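Local coordinates for protein metallo-beta-lactamase (Pseudomonas stutzeri, PDB 4ZEJ) that probably hydrolyses the amide bond of beta-lactam antibiotics, using a pair of bound zinc ions, and so confers antibiotic resistance, at residues K40-I45 with E68-V73. Sequence-based numbering, arbitrary orientation.
Sequences KGNAFI and ELLGSV
G41, A43 and I45 bond through their main chains to E68, L70, G71 and V73, five hydrogen bonds in all, joining 40-45 to 68-73 as parallel neighbours. G41 O receives E68 N, and A43 gives its N to E68 O (2.8 Å) and takes L70 N on its O. I45 N reaches G71 O almost straight (2.9 Å), and V73 N closes the series on I45 O with a more bent bond. The register slips by one residue midway: A43 pairs with L69 and I45 with S72, so the second strand carries an extra residue, a beta bulge at L70-G71. L70 there is nearly helical (psi -14°), and G71 has a positive phi of 139° suited to glycine. Weak CA-H...O contacts are secondary to these bonds, the S72 CA to I45 O approach being 3.1 Å.

The bulge brings G71 O over the centre of the F44 ring, 3.4 Å above its plane, while L70 CB and V73 CB meet the ring at its edge. F44 CG stands anti to the backbone N (chi1 -157°), which carries the ring across to the second strand; its CE2 lies 3.8 Å from V73 CG1. On the sheet face of N42 and F44, L70 CD1 rests against N42 CB, and N42 OD1 touches E68 CB where the two side chains cross.

A43, L69, I45 and S72 line the other face. There I45 CD1 meets L69 CD1 at 3.8 Å, and helix 52-64 covers this side through L58 and I62. The two strands and that helix form a beta-alpha-beta crossover of the metallo-beta-lactamase fold; strand 68-73 ends shortly before the zinc ligand H76. On the F44 face, L124 of the second sheet packs on F44 and V73. Main-chain bonds thus join the strands, G71 O being held by I45 N and merely packed against the F44 ring, while apolar side chains pack on both faces.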
ATOM      1  N   LYS A  40      -7.547 -14.561 -13.022  1.00 49.83           N
ATOM      2  CA  LYS A  40      -7.759 -15.983 -13.308  1.00 52.36           C
ATOM      3  C   LYS A  40      -8.084 -16.800 -12.044  1.00 50.65           C
ATOM      4  O   LYS A  40      -7.425 -17.803 -11.754  1.00 52.36           O
ATOM      5  CB  LYS A  40      -6.514 -16.561 -13.996  1.00 55.08           C
ATOM      6  CG  LYS A  40      -6.070 -15.819 -15.246  1.00 57.50           C
ATOM      7  CD  LYS A  40      -4.877 -16.512 -15.890  1.00 60.73           C
ATOM      8  CE  LYS A  40      -4.199 -15.634 -16.934  1.00 62.54           C
ATOM      9  NZ  LYS A  40      -4.976 -15.558 -18.201  1.00 65.60           N
ATOM     10  N   GLY A  41      -9.075 -16.353 -11.278  1.00 47.66           N
ATOM     11  CA  GLY A  41      -9.498 -17.069 -10.067  1.00 46.15           C
ATOM     12  C   GLY A  41      -8.620 -16.907  -8.816  1.00 43.23           C
ATOM     13  O   GLY A  41      -8.971 -17.419  -7.743  1.00 42.19           O
ATOM     14  N   ASN A  42      -7.484 -16.215  -8.943  1.00 41.83           N
ATOM     15  CA  ASN A  42      -6.576 -15.948  -7.817  1.00 39.48           C
ATOM     16  C   ASN A  42      -6.774 -14.527  -7.303  1.00 36.39           C
ATOM     17  O   ASN A  42      -7.191 -13.671  -8.062  1.00 36.22           O
ATOM     18  CB  ASN A  42      -5.123 -16.105  -8.255  1.00 40.91           C
ATOM     19  CG  ASN A  42      -4.817 -17.489  -8.763  1.00 43.82           C
ATOM     20  OD1 ASN A  42      -5.160 -18.474  -8.120  1.00 44.61           O
ATOM     21  ND2 ASN A  42      -4.172 -17.582  -9.927  1.00 46.41           N
ATOM     22  N   ALA A  43      -6.491 -14.306  -6.015  1.00 33.72           N
ATOM     23  CA  ALA A  43      -6.535 -12.985  -5.380  1.00 31.47           C
ATOM     24  C   ALA A  43      -5.225 -12.719  -4.650  1.00 30.35           C
ATOM     25  O   ALA A  43      -4.596 -13.634  -4.122  1.00 30.71           O
ATOM     26  CB  ALA A  43      -7.693 -12.886  -4.394  1.00 30.22           C
ATOM     27  N   PHE A  44      -4.823 -11.456  -4.627  1.00 29.25           N
ATOM     28  CA  PHE A  44      -3.664 -11.023  -3.882  1.00 28.35           C
ATOM     29  C   PHE A  44      -3.996  -9.696  -3.209  1.00 26.73           C
ATOM     30  O   PHE A  44      -4.626  -8.816  -3.818  1.00 25.96           O
ATOM     31  CB  PHE A  44      -2.446 -10.886  -4.800  1.00 29.86           C
ATOM     32  CG  PHE A  44      -1.132 -10.971  -4.079  1.00 30.24           C
ATOM     33  CD1 PHE A  44      -0.511 -12.201  -3.882  1.00 32.28           C
ATOM     34  CD2 PHE A  44      -0.516  -9.832  -3.592  1.00 29.63           C
ATOM     35  CE1 PHE A  44       0.704 -12.287  -3.210  1.00 32.62           C
ATOM     36  CE2 PHE A  44       0.700  -9.912  -2.914  1.00 29.88           C
ATOM     37  CZ  PHE A  44       1.306 -11.141  -2.730  1.00 31.31           C
ATOM     38  N   ILE A  45      -3.575  -9.561  -1.951  1.00 25.62           N
ATOM     39  CA  ILE A  45      -3.857  -8.373  -1.157  1.00 24.34           C
ATOM     40  C   ILE A  45      -2.666  -7.411  -1.226  1.00 23.96           C
ATOM     41  O   ILE A  45      -1.541  -7.824  -0.992  1.00 24.58           O
ATOM     42  CB  ILE A  45      -4.167  -8.763   0.321  1.00 23.98           C
ATOM     43  CG1 ILE A  45      -5.487  -9.553   0.400  1.00 24.62           C
ATOM     44  CG2 ILE A  45      -4.247  -7.529   1.208  1.00 23.07           C
ATOM     45  CD1 ILE A  45      -5.680 -10.329   1.685  1.00 24.71           C
ATOM     46  N   GLU A  68      -8.872 -17.919  -4.881  1.00 42.35           N
ATOM     47  CA  GLU A  68      -7.728 -18.498  -4.195  1.00 42.35           C
ATOM     48  C   GLU A  68      -6.775 -17.397  -3.738  1.00 38.98           C
ATOM     49  O   GLU A  68      -6.220 -16.682  -4.569  1.00 38.89           O
ATOM     50  CB  GLU A  68      -6.981 -19.452  -5.121  1.00 46.07           C
ATOM     51  CG  GLU A  68      -6.043 -20.377  -4.381  1.00 48.17           C
ATOM     52  CD  GLU A  68      -6.757 -21.118  -3.272  1.00 49.53           C
ATOM     53  OE1 GLU A  68      -7.765 -21.809  -3.564  1.00 51.76           O
ATOM     54  OE2 GLU A  68      -6.329 -20.982  -2.104  1.00 50.06           O
ATOM     55  N   LEU A  69      -6.574 -17.280  -2.430  1.00 36.52           N
ATOM     56  CA  LEU A  69      -5.795 -16.169  -1.879  1.00 34.37           C
ATOM     57  C   LEU A  69      -4.329 -16.545  -1.861  1.00 34.59           C
ATOM     58  O   LEU A  69      -3.911 -17.375  -1.066  1.00 35.04           O
ATOM     59  CB  LEU A  69      -6.278 -15.799  -0.481  1.00 32.82           C
ATOM     60  CG  LEU A  69      -5.560 -14.646   0.222  1.00 31.06           C
ATOM     61  CD1 LEU A  69      -5.542 -13.372  -0.623  1.00 30.09           C
ATOM     62  CD2 LEU A  69      -6.238 -14.403   1.562  1.00 30.56           C
ATOM     63  N   LEU A  70      -3.560 -15.933  -2.751  1.00 34.54           N
ATOM     64  CA  LEU A  70      -2.133 -16.221  -2.880  1.00 35.62           C
ATOM     65  C   LEU A  70      -1.256 -15.488  -1.857  1.00 34.43           C
ATOM     66  O   LEU A  70      -0.082 -15.839  -1.692  1.00 36.22           O
ATOM     67  CB  LEU A  70      -1.663 -15.890  -4.296  1.00 36.66           C
ATOM     68  CG  LEU A  70      -2.295 -16.709  -5.424  1.00 38.99           C
ATOM     69  CD1 LEU A  70      -1.679 -16.288  -6.752  1.00 40.42           C
ATOM     70  CD2 LEU A  70      -2.114 -18.196  -5.189  1.00 40.98           C
ATOM     71  N   GLY A  71      -1.802 -14.485  -1.179  1.00 31.96           N
ATOM     72  CA  GLY A  71      -1.066 -13.792  -0.128  1.00 30.93           C
ATOM     73  C   GLY A  71      -1.265 -12.290  -0.121  1.00 29.06           C
ATOM     74  O   GLY A  71      -2.162 -11.774  -0.785  1.00 28.35           O
ATOM     75  N   SER A  72      -0.429 -11.613   0.669  1.00 28.21           N
ATOM     76  CA  SER A  72      -0.446 -10.159   0.806  1.00 26.89           C
ATOM     77  C   SER A  72       0.957  -9.592   0.648  1.00 26.64           C
ATOM     78  O   SER A  72       1.936 -10.275   0.943  1.00 28.13           O
ATOM     79  CB  SER A  72      -0.981  -9.748   2.176  1.00 26.31           C
ATOM     80  OG  SER A  72      -0.059 -10.075   3.213  1.00 27.32           O
ATOM     81  N   VAL A  73       1.043  -8.340   0.205  1.00 25.47           N
ATOM     82  CA  VAL A  73       2.300  -7.579   0.262  1.00 25.32           C
ATOM     83  C   VAL A  73       2.027  -6.261   0.966  1.00 24.09           C
ATOM     84  O   VAL A  73       0.950  -5.686   0.780  1.00 23.43           O
ATOM     85  CB  VAL A  73       2.924  -7.339  -1.131  1.00 26.17           C
ATOM     86  CG1 VAL A  73       2.051  -6.439  -2.018  1.00 25.63           C
ATOM     87  CG2 VAL A  73       4.316  -6.740  -1.000  1.00 26.65           C
TER